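Local coordinates for protein nickel-dependent hydrogenase large subunit (Allochromatium vinosum, PDB 3MYR) that oxidises molecular hydrogen at a nickel-iron centre and passes the electrons to an acceptor, working as the large subunit of a heterodimeric hydrogenase, at residues B[75-79]-B[80-84]; B[149-152]-B[153-157]; B[358-361]-B[362-366]; B[402-405]-B[406-410]; B[541-544]-B[545-549]. All coordinates share one frame; numbering follows the deposited sequence.

Contact 1 of 5, residues B[75-79]-B[80-84]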
# COMPACT_ATOMS: atom_id res chain seq x y z
N ALA B 75 16.91 -9.18 1.70
CA ALA B 75 17.93 -9.02 0.65
C ALA B 75 19.28 -8.91 1.32
O ALA B 75 20.26 -9.56 0.87
CB ALA B 75 17.66 -7.72 -0.22
N VAL B 76 19.34 -8.08 2.36
CA VAL B 76 20.56 -7.95 3.15
C VAL B 76 21.00 -9.27 3.86
O VAL B 76 22.18 -9.66 3.78
CB VAL B 76 20.55 -6.77 4.15
CG1 VAL B 76 21.97 -6.66 4.80
CG2 VAL B 76 20.19 -5.42 3.41
N GLU B 77 20.04 -9.95 4.49
CA GLU B 77 20.28 -11.23 5.09
C GLU B 77 20.75 -12.25 4.02
O GLU B 77 21.68 -13.02 4.27
CB GLU B 77 18.99 -11.71 5.75
CG GLU B 77 18.68 -10.91 7.08
CD GLU B 77 17.21 -10.79 7.42
OE1 GLU B 77 16.36 -11.53 6.80
OE2 GLU B 77 16.92 -9.98 8.35
N ASP B 78 20.20 -12.18 2.81
CA ASP B 78 20.65 -13.08 1.74
C ASP B 78 22.09 -12.75 1.35
O ASP B 78 22.91 -13.67 1.21
CB ASP B 78 19.71 -13.00 0.50
CG ASP B 78 20.03 -14.05 -0.54
OD1 ASP B 78 19.84 -15.23 -0.22
OD2 ASP B 78 20.50 -13.75 -1.68
N ALA B 79 22.41 -11.47 1.16
CA ALA B 79 23.74 -11.06 0.72
C ALA B 79 24.83 -11.50 1.70
O ALA B 79 25.97 -11.89 1.29
CB ALA B 79 23.78 -9.53 0.53
N LEU B 80 24.47 -11.47 2.97
CA LEU B 80 25.40 -11.55 4.09
C LEU B 80 25.34 -12.92 4.75
O LEU B 80 26.20 -13.27 5.60
CB LEU B 80 25.00 -10.52 5.11
CG LEU B 80 25.72 -9.18 5.03
CD1 LEU B 80 26.70 -8.85 3.85
CD2 LEU B 80 25.13 -8.02 5.74
N ARG B 81 24.34 -13.71 4.34
CA ARG B 81 24.00 -15.06 4.91
C ARG B 81 23.72 -14.99 6.37
O ARG B 81 24.33 -15.69 7.16
CB ARG B 81 25.11 -16.13 4.65
CG ARG B 81 25.86 -15.79 3.38
CD ARG B 81 25.57 -16.66 2.22
NE ARG B 81 26.82 -17.39 1.91
CZ ARG B 81 27.14 -18.63 2.36
NH1 ARG B 81 28.32 -19.18 2.00
NH2 ARG B 81 26.31 -19.33 3.15
N ILE B 82 22.83 -14.10 6.77
CA ILE B 82 22.47 -14.10 8.15
C ILE B 82 21.26 -15.04 8.27
O ILE B 82 20.30 -14.87 7.55
CB ILE B 82 22.07 -12.69 8.51
CG1 ILE B 82 23.27 -11.79 8.30
CG2 ILE B 82 21.46 -12.62 9.91
CD1 ILE B 82 22.94 -10.26 8.35
N GLU B 83 21.28 -15.98 9.20
CA GLU B 83 20.06 -16.77 9.55
C GLU B 83 19.29 -16.09 10.67
O GLU B 83 19.88 -15.67 11.66
CB GLU B 83 20.45 -18.17 10.10
CG GLU B 83 21.05 -19.14 9.11
CD GLU B 83 20.00 -20.05 8.47
OE1 GLU B 83 19.03 -20.51 9.18
OE2 GLU B 83 20.16 -20.31 7.24
N LEU B 84 17.97 -16.06 10.58
CA LEU B 84 17.15 -15.48 11.63
C LEU B 84 16.97 -16.47 12.76
O LEU B 84 16.74 -17.64 12.50
CB LEU B 84 15.74 -15.19 11.13
CG LEU B 84 15.45 -14.06 10.18
CD1 LEU B 84 13.92 -13.79 10.20
CD2 LEU B 84 16.23 -12.84 10.55
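V76 holds CG1 anti to the backbone N (chi1 -174°), which sets this methyl beside L80. There CG1 meets CD2 of L80 at 3.6 Å, and the two side chains point the same way. E77 turns CG away from its carbonyl carbon (chi1 -73°) and stays extended beyond it. Its CG lies 4.1 Å from CB of I82, and farther out OE2 comes to 3.7 Å from CD2 of L84. Both neighbours cross E77 at about a right angle.

The backbone ends the helix in a Schellman motif. R81 takes positive phi, I82 N bonds to E77 O at 3.0 Å, and the bond from R81 N to D78 O is weak at 3.4 Å. The L80 N to V76 O bond is also weak. With an alanine at L80, V76 CG1 would probably lose its apolar neighbour and a gap would open at the helix end.

The carboxylate of E77 looks outside the turn, to a salt bridge with R92 of helix 86-112 and the backbone N of G220. D78 bonds to V480 N. V76 and A79 rest on strand 488-497, L80 touches W473, and L84 leans on helix 86-112.

Contact 2 of 5, residues B[149-152]-B[153-157]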
# COMPACT_ATOMS: atom_id res chain seq x y z
N ALA B 149 -31.84 -0.34 8.22
CA ALA B 149 -32.68 0.85 8.02
C ALA B 149 -31.89 2.07 8.50
O ALA B 149 -31.90 3.10 7.86
CB ALA B 149 -34.05 0.74 8.85
N ASP B 150 -31.17 1.95 9.63
CA ASP B 150 -30.35 3.10 10.14
C ASP B 150 -29.16 3.38 9.23
O ASP B 150 -28.87 4.51 8.93
CB ASP B 150 -29.94 2.93 11.61
CG ASP B 150 -31.24 2.93 12.61
OD1 ASP B 150 -31.11 2.62 13.86
OD2 ASP B 150 -32.40 3.18 12.14
N THR B 151 -28.52 2.35 8.69
CA THR B 151 -27.47 2.58 7.70
C THR B 151 -28.01 3.24 6.44
O THR B 151 -27.47 4.23 5.95
CB THR B 151 -26.82 1.22 7.29
OG1 THR B 151 -26.27 0.63 8.47
CG2 THR B 151 -25.72 1.42 6.31
N GLN B 152 -29.08 2.68 5.90
CA GLN B 152 -29.69 3.26 4.71
C GLN B 152 -30.06 4.76 4.93
O GLN B 152 -29.84 5.63 4.06
CB GLN B 152 -30.95 2.43 4.35
CG GLN B 152 -31.74 2.94 3.15
CD GLN B 152 -32.93 2.04 2.87
OE1 GLN B 152 -32.95 1.30 1.87
NE2 GLN B 152 -33.86 1.99 3.81
N LYS B 153 -30.64 5.07 6.08
CA LYS B 153 -31.02 6.44 6.35
C LYS B 153 -29.83 7.43 6.39
O LYS B 153 -29.92 8.55 5.85
CB LYS B 153 -31.85 6.50 7.62
CG LYS B 153 -31.88 7.90 8.22
CD LYS B 153 -33.30 8.56 8.17
CE LYS B 153 -34.23 8.02 9.30
NZ LYS B 153 -33.44 7.26 10.37
N ARG B 154 -28.70 7.00 6.93
CA ARG B 154 -27.54 7.86 6.93
C ARG B 154 -27.09 8.12 5.47
O ARG B 154 -26.65 9.21 5.12
CB ARG B 154 -26.34 7.18 7.63
CG ARG B 154 -26.30 7.30 9.07
CD ARG B 154 -24.93 6.80 9.62
NE ARG B 154 -23.99 7.88 9.90
CZ ARG B 154 -22.79 7.66 10.44
NH1 ARG B 154 -22.40 6.41 10.71
NH2 ARG B 154 -21.98 8.68 10.69
N ILE B 155 -27.12 7.10 4.65
CA ILE B 155 -26.66 7.30 3.27
C ILE B 155 -27.69 8.13 2.52
O ILE B 155 -27.34 9.00 1.69
CB ILE B 155 -26.48 5.97 2.57
CG1 ILE B 155 -25.41 5.21 3.30
CG2 ILE B 155 -26.05 6.16 1.11
CD1 ILE B 155 -25.80 3.81 3.16
N LYS B 156 -28.94 7.87 2.80
CA LYS B 156 -29.99 8.69 2.19
C LYS B 156 -29.87 10.20 2.59
O LYS B 156 -29.91 11.03 1.71
CB LYS B 156 -31.34 8.16 2.58
CG LYS B 156 -32.53 8.95 2.04
CD LYS B 156 -33.77 8.06 2.07
CE LYS B 156 -34.96 8.62 1.24
NZ LYS B 156 -35.75 9.49 2.16
N THR B 157 -29.67 10.54 3.86
CA THR B 157 -29.45 11.94 4.25
C THR B 157 -28.20 12.55 3.49
O THR B 157 -28.25 13.65 2.89
CB THR B 157 -29.23 11.97 5.75
OG1 THR B 157 -30.41 11.47 6.39
CG2 THR B 157 -28.81 13.40 6.31
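The flat carbonyl of T151 accepts I155 N at 3.2 Å, while CD1 of the same I155 lies 3.3 Å from T151 O. The K153 carbonyl is approached from opposite faces of its plane. T157 N comes from one face at 2.8 Å from K153 O. T157 OG1 comes from the other at 3.0 Å, well above the plane and not on a lone pair.

CG2 of T151 lies anti to the backbone N (chi1 -60° for OG1) and runs alongside I155, with CG2 4.0 Å from CD1 of I155. The other branch, OG1, bonds back to the carbonyl of Y147. The backbone is ordinary alpha-helix: K153 N bonds to A149 O, R154 N to D150 O and K156 N to Q152 O, the last at 2.7 Å. T151, Q152 and I155 pack on helix 181-201.

K153 bends back toward D150, yet its NZ stays 4.6 Å from OD2 of D150, too far for a salt bridge. NH2 of R154 instead makes salt bridges to D35 and D31 of the small subunit. This pairing of opposite charges probably helps to hold the two subunits together.

Contact 3 of 5, residues B[358-361]-B[362-366]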
# COMPACT_ATOMS: atom_id res chain seq x y z
N GLY B 358 10.21 10.08 -25.62
CA GLY B 358 8.89 10.38 -26.23
C GLY B 358 7.83 10.79 -25.23
O GLY B 358 6.63 10.88 -25.60
N GLY B 359 8.20 11.02 -23.97
CA GLY B 359 7.22 11.52 -22.97
C GLY B 359 6.59 12.83 -23.51
O GLY B 359 7.30 13.70 -24.01
N VAL B 360 5.28 12.97 -23.44
CA VAL B 360 4.58 14.16 -24.02
C VAL B 360 4.49 15.31 -23.03
O VAL B 360 4.25 15.08 -21.82
CB VAL B 360 3.16 13.82 -24.50
CG1 VAL B 360 2.49 15.14 -25.18
CG2 VAL B 360 3.23 12.72 -25.58
N ALA B 361 4.80 16.53 -23.47
CA ALA B 361 4.86 17.70 -22.53
C ALA B 361 3.43 18.03 -22.08
O ALA B 361 2.58 18.19 -22.92
CB ALA B 361 5.50 18.93 -23.22
N PRO B 362 3.17 18.12 -20.77
CA PRO B 362 1.89 18.59 -20.25
C PRO B 362 1.63 20.01 -20.72
O PRO B 362 2.57 20.77 -20.82
CB PRO B 362 2.14 18.65 -18.76
CG PRO B 362 3.15 17.48 -18.52
CD PRO B 362 4.07 17.65 -19.69
N PRO B 363 0.37 20.40 -20.93
CA PRO B 363 -0.87 19.64 -20.81
C PRO B 363 -1.02 18.75 -22.07
O PRO B 363 -0.75 19.22 -23.15
CB PRO B 363 -1.95 20.74 -20.76
CG PRO B 363 -1.36 21.87 -21.60
CD PRO B 363 0.13 21.83 -21.26
N TYR B 364 -1.31 17.46 -21.93
CA TYR B 364 -1.52 16.66 -23.12
C TYR B 364 -2.81 15.88 -23.01
O TYR B 364 -3.32 15.70 -21.90
CB TYR B 364 -0.36 15.71 -23.28
CG TYR B 364 -0.21 14.68 -22.15
CD1 TYR B 364 0.80 14.84 -21.17
CD2 TYR B 364 -1.03 13.55 -22.09
CE1 TYR B 364 1.02 13.87 -20.21
CE2 TYR B 364 -0.82 12.57 -21.10
CZ TYR B 364 0.19 12.74 -20.15
OH TYR B 364 0.42 11.79 -19.15
N LYS B 365 -3.34 15.43 -24.14
CA LYS B 365 -4.59 14.65 -24.19
C LYS B 365 -4.32 13.18 -24.55
O LYS B 365 -5.16 12.33 -24.31
CB LYS B 365 -5.59 15.26 -25.22
CG LYS B 365 -5.92 16.75 -25.03
CD LYS B 365 -6.50 17.01 -23.62
CE LYS B 365 -8.05 17.13 -23.65
NZ LYS B 365 -8.71 17.02 -22.27
N GLN B 366 -3.17 12.89 -25.16
CA GLN B 366 -2.84 11.52 -25.59
C GLN B 366 -1.38 11.22 -25.31
O GLN B 366 -0.53 12.02 -25.65
CB GLN B 366 -2.97 11.35 -27.10
CG GLN B 366 -4.37 11.46 -27.63
CD GLN B 366 -4.99 10.08 -27.87
OE1 GLN B 366 -4.46 9.27 -28.72
NE2 GLN B 366 -6.10 9.82 -27.19
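Y364 folds back on V360 within a single loop. Its CB meets CG1 of V360 at 3.5 Å and stands 3.9 Å from A361 O. The next atom, CG, is 4.1 Å from the same V360 CG1. Along one side of the ring, CD1 approaches V360 O at 3.5 Å and CE1 follows at 3.8 Å from that oxygen. V360 O comes to the ring at a slant, while A361 O sits at the edge, near the ring plane. In Y364 a chi1 of 63° puts CG between the backbone N and the carbonyl carbon, and this keeps the ring beside V360 O.

The turn itself is made by P362 and P363, joined by a cis peptide bond. V360 CG2 reaches the backbone O of Q366 at 3.8 Å. A serine in place of Y364 would keep the CB contact but would probably lose the ring beside V360 O, and with it the packing on Y354.

V360 O also accepts a hydrogen bond from Y354 OH. P362, P363 and Y364 pack respectively on G90, H91 and T87 of the small subunit, and the Y364 backbone hydrogen-bonds to that subunit. Along the chain, the loop lies between strands 324-327 and 378-381.

Contact 4 of 5, residues B[402-405]-B[406-410]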
# COMPACT_ATOMS: atom_id res chain seq x y z
N HIS B 402 -2.16 -28.48 -2.70
CA HIS B 402 -2.50 -27.94 -1.36
C HIS B 402 -3.95 -28.27 -1.07
O HIS B 402 -4.84 -27.83 -1.84
CB HIS B 402 -2.24 -26.42 -1.29
CG HIS B 402 -2.57 -25.79 0.05
ND1 HIS B 402 -1.61 -25.53 1.02
CD2 HIS B 402 -3.73 -25.31 0.54
CE1 HIS B 402 -2.18 -24.96 2.07
NE2 HIS B 402 -3.47 -24.81 1.80
N ASP B 403 -4.21 -29.01 0.03
CA ASP B 403 -5.54 -29.60 0.19
C ASP B 403 -6.62 -28.55 0.42
O ASP B 403 -7.71 -28.62 -0.15
CB ASP B 403 -5.59 -30.59 1.34
CG ASP B 403 -5.04 -31.99 0.95
OD1 ASP B 403 -4.97 -32.39 -0.24
OD2 ASP B 403 -4.68 -32.71 1.89
N GLN B 404 -6.34 -27.61 1.31
CA GLN B 404 -7.34 -26.62 1.61
C GLN B 404 -7.63 -25.74 0.36
O GLN B 404 -8.81 -25.49 0.06
CB GLN B 404 -6.90 -25.74 2.79
CG GLN B 404 -7.86 -24.63 3.12
CD GLN B 404 -7.37 -23.76 4.27
OE1 GLN B 404 -6.16 -23.64 4.50
NE2 GLN B 404 -8.31 -23.17 4.99
N ALA B 405 -6.57 -25.34 -0.37
CA ALA B 405 -6.77 -24.54 -1.58
C ALA B 405 -7.61 -25.28 -2.60
O ALA B 405 -8.46 -24.69 -3.27
CB ALA B 405 -5.42 -24.11 -2.19
N ARG B 406 -7.38 -26.58 -2.73
CA ARG B 406 -8.09 -27.37 -3.68
C ARG B 406 -9.58 -27.39 -3.27
O ARG B 406 -10.48 -27.28 -4.11
CB ARG B 406 -7.56 -28.79 -3.60
CG ARG B 406 -7.24 -29.41 -4.88
CD ARG B 406 -5.81 -29.12 -5.20
NE ARG B 406 -5.11 -30.31 -5.68
CZ ARG B 406 -5.20 -30.83 -6.90
NH1 ARG B 406 -4.48 -31.92 -7.17
NH2 ARG B 406 -6.02 -30.33 -7.84
N GLU B 407 -9.85 -27.60 -2.00
CA GLU B 407 -11.21 -27.65 -1.48
C GLU B 407 -11.92 -26.31 -1.70
O GLU B 407 -13.06 -26.28 -2.11
CB GLU B 407 -11.12 -27.89 0.01
CG GLU B 407 -12.32 -28.46 0.78
CD GLU B 407 -11.86 -29.04 2.18
OE1 GLU B 407 -12.23 -30.20 2.53
OE2 GLU B 407 -11.09 -28.35 2.93
N LEU B 408 -11.24 -25.22 -1.42
CA LEU B 408 -11.87 -23.91 -1.55
C LEU B 408 -12.12 -23.60 -3.02
O LEU B 408 -13.12 -23.02 -3.33
CB LEU B 408 -11.01 -22.78 -0.98
CG LEU B 408 -10.89 -22.75 0.55
CD1 LEU B 408 -9.71 -21.80 0.96
CD2 LEU B 408 -12.26 -22.32 1.16
N VAL B 409 -11.14 -23.86 -3.89
CA VAL B 409 -11.32 -23.59 -5.30
C VAL B 409 -12.47 -24.47 -5.87
O VAL B 409 -13.40 -23.94 -6.49
CB VAL B 409 -10.01 -23.77 -6.13
CG1 VAL B 409 -10.36 -23.82 -7.61
CG2 VAL B 409 -8.98 -22.59 -5.85
N ASP B 410 -12.42 -25.77 -5.61
CA ASP B 410 -13.51 -26.68 -6.01
C ASP B 410 -14.88 -26.31 -5.47
O ASP B 410 -15.83 -26.31 -6.22
CB ASP B 410 -13.21 -28.16 -5.69
CG ASP B 410 -12.00 -28.69 -6.49
OD1 ASP B 410 -11.65 -28.05 -7.53
OD2 ASP B 410 -11.43 -29.74 -6.09
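Four backbone hydrogen bonds tie H402-A405 to the next turn. R406 N bonds to H402 O at 3.0 Å. E407 N bonds to D403 O, also at 3.0 Å. L408 N to Q404 O and V409 N to A405 O are each 2.9 Å long.

The side-chain polar ends find partners farther away. NE2 of Q404 bonds to D442 OD1 on helix 426-456. R406 makes a cation-pi contact with Y398 of helix 390-399, and OD1 of D410 bonds to the hydroxyl of the same Y398. D403 and R406 carry opposite charges, but OD1 of D403 is 5.8 Å from NE of R406, too far for an ion pair.

These are the first two turns of helix 403-416, and H402 stands at its N-cap position. The helix packs on helices 390-399 and 426-456 in the helical part of the subunit. The H402 ring has Q404 OE1 and A405 N at its edge, in its plane.

Q404 keeps CG anti to the backbone N (chi1 177°) and is extended beyond. That lays its CG alongside L408, 4.0 Å from CD1, with both side chains pointing the same way. CG2 of V409 comes to 3.4 Å from A405 O. L408 and A405 both touch I439, and V409 packs against V394 and Y398. H402 and A405 also touch L397.

Contact 5 of 5, residues B[541-544]-B[545-549]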
# COMPACT_ATOMS: atom_id res chain seq x y z
N GLN B 541 -18.31 6.44 -18.90
CA GLN B 541 -18.54 5.74 -17.65
C GLN B 541 -17.95 4.34 -17.86
O GLN B 541 -18.69 3.35 -17.97
CB GLN B 541 -20.06 5.63 -17.32
CG GLN B 541 -20.79 6.99 -17.19
CD GLN B 541 -22.14 6.90 -16.39
OE1 GLN B 541 -22.78 5.89 -16.33
NE2 GLN B 541 -22.49 7.98 -15.73
N PRO B 542 -16.62 4.25 -17.96
CA PRO B 542 -15.94 3.00 -18.35
C PRO B 542 -15.85 2.00 -17.16
O PRO B 542 -14.78 1.54 -16.80
CB PRO B 542 -14.56 3.53 -18.74
CG PRO B 542 -14.30 4.54 -17.61
CD PRO B 542 -15.64 5.31 -17.62
N ILE B 543 -16.99 1.69 -16.54
CA ILE B 543 -17.00 0.77 -15.45
C ILE B 543 -16.39 -0.61 -15.82
O ILE B 543 -15.83 -1.26 -14.98
CB ILE B 543 -18.42 0.65 -14.95
CG1 ILE B 543 -18.50 -0.07 -13.60
CG2 ILE B 543 -19.28 -0.01 -16.00
CD1 ILE B 543 -19.85 0.21 -12.86
N GLU B 544 -16.41 -0.99 -17.10
CA GLU B 544 -15.89 -2.31 -17.44
C GLU B 544 -14.39 -2.31 -17.37
O GLU B 544 -13.78 -3.32 -17.05
CB GLU B 544 -16.32 -2.74 -18.84
CG GLU B 544 -17.88 -2.81 -19.08
CD GLU B 544 -18.51 -1.50 -19.59
OE1 GLU B 544 -19.59 -1.55 -20.22
OE2 GLU B 544 -17.96 -0.39 -19.36
N ILE B 545 -13.76 -1.20 -17.70
CA ILE B 545 -12.31 -1.09 -17.56
C ILE B 545 -11.93 -1.18 -16.07
O ILE B 545 -11.04 -1.96 -15.68
CB ILE B 545 -11.81 0.21 -18.21
CG1 ILE B 545 -11.77 0.02 -19.73
CG2 ILE B 545 -10.39 0.59 -17.67
CD1 ILE B 545 -11.38 1.36 -20.53
N LEU B 546 -12.66 -0.43 -15.24
CA LEU B 546 -12.35 -0.34 -13.83
C LEU B 546 -12.50 -1.72 -13.20
O LEU B 546 -11.70 -2.09 -12.38
CB LEU B 546 -13.29 0.67 -13.14
CG LEU B 546 -13.18 2.13 -13.62
CD1 LEU B 546 -14.12 3.02 -12.78
CD2 LEU B 546 -11.78 2.66 -13.54
N ARG B 547 -13.56 -2.46 -13.53
CA ARG B 547 -13.74 -3.76 -12.86
C ARG B 547 -12.51 -4.64 -13.02
O ARG B 547 -12.08 -5.25 -12.07
CB ARG B 547 -14.96 -4.50 -13.46
CG ARG B 547 -16.22 -4.03 -12.91
CD ARG B 547 -17.44 -4.63 -13.63
NE ARG B 547 -18.62 -4.11 -13.00
CZ ARG B 547 -19.86 -4.53 -13.19
NH1 ARG B 547 -20.15 -5.46 -14.10
NH2 ARG B 547 -20.83 -3.97 -12.50
N THR B 548 -11.95 -4.69 -14.24
CA THR B 548 -10.82 -5.55 -14.55
C THR B 548 -9.52 -4.97 -14.03
O THR B 548 -8.74 -5.67 -13.32
CB THR B 548 -10.76 -5.86 -16.05
OG1 THR B 548 -11.82 -6.76 -16.38
CG2 THR B 548 -9.42 -6.55 -16.47
N ILE B 549 -9.33 -3.67 -14.23
CA ILE B 549 -8.08 -3.05 -13.71
C ILE B 549 -8.05 -3.21 -12.16
O ILE B 549 -7.07 -3.64 -11.61
CB ILE B 549 -7.91 -1.57 -14.20
CG1 ILE B 549 -7.58 -1.49 -15.72
CG2 ILE B 549 -6.83 -0.81 -13.41
CD1 ILE B 549 -6.43 -2.33 -16.21
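P542 O accepts two backbone donors at the start of this helix. I545 N reaches it at 3.1 Å in a weak, bent bond. L546 N reaches it at 3.3 Å in a straighter one, with an angle of 165° at the hydrogen. I543 O takes R547 N at 2.9 Å. One turn on, I549 N bonds to I545 O at 2.8 Å.

The side-chain donors and acceptors are buried, and many are met by backbone groups. R547 runs extended from CG to NE, with CG anti to its carbonyl carbon (chi1 -81°). This carries the guanidinium to the carbonyls of D115, which takes NE, and A176, which takes NH2. NH1 is also hydrogen-bonded. On the way R547 crosses I543 obliquely, with NE 4.1 Å from CG1 of I543. A bend at chi2 (90°) brings OE1 of E544 to V537 N, which it accepts. T548 shares a hydrogen bond between its OG1 and OG1 of T426.

Between the two segments the apolar contact is small: CB of P542 meets CD1 of I545 at 4.2 Å. L546 packs on S49 of the small subunit, and I549 packs on strand 17-24 and helix 525-531.

I543 N also makes a weak bond to Q541 O. This marks an inverse gamma turn centred on P542, with the proline at the N-cap position of helix 543-551. The helix leads along the chain to C555 and C558 of the nickel-iron pocket.

Overall arrangement
All five contacts are local and follow one another along the chain, so none nests in or crosses another. Contact 1 ends helix 67-80 and turns the chain toward helix 86-112. Contact 2 covers two middle turns of helix 145-160, on the opposite side of the chain's centre from contact 1, with centres 54 Å apart. Contact 3 turns the long loop between strands 324-327 and 378-381. Contact 4 starts helix 403-416, and contact 5 starts helix 543-551. No two touch. Contacts 3 and 5 come nearest, with about 12 Å between nearest atoms. Contacts 2, 3 and 5 reach the small subunit. Contacts 1 and 4 join parts of the large subunit.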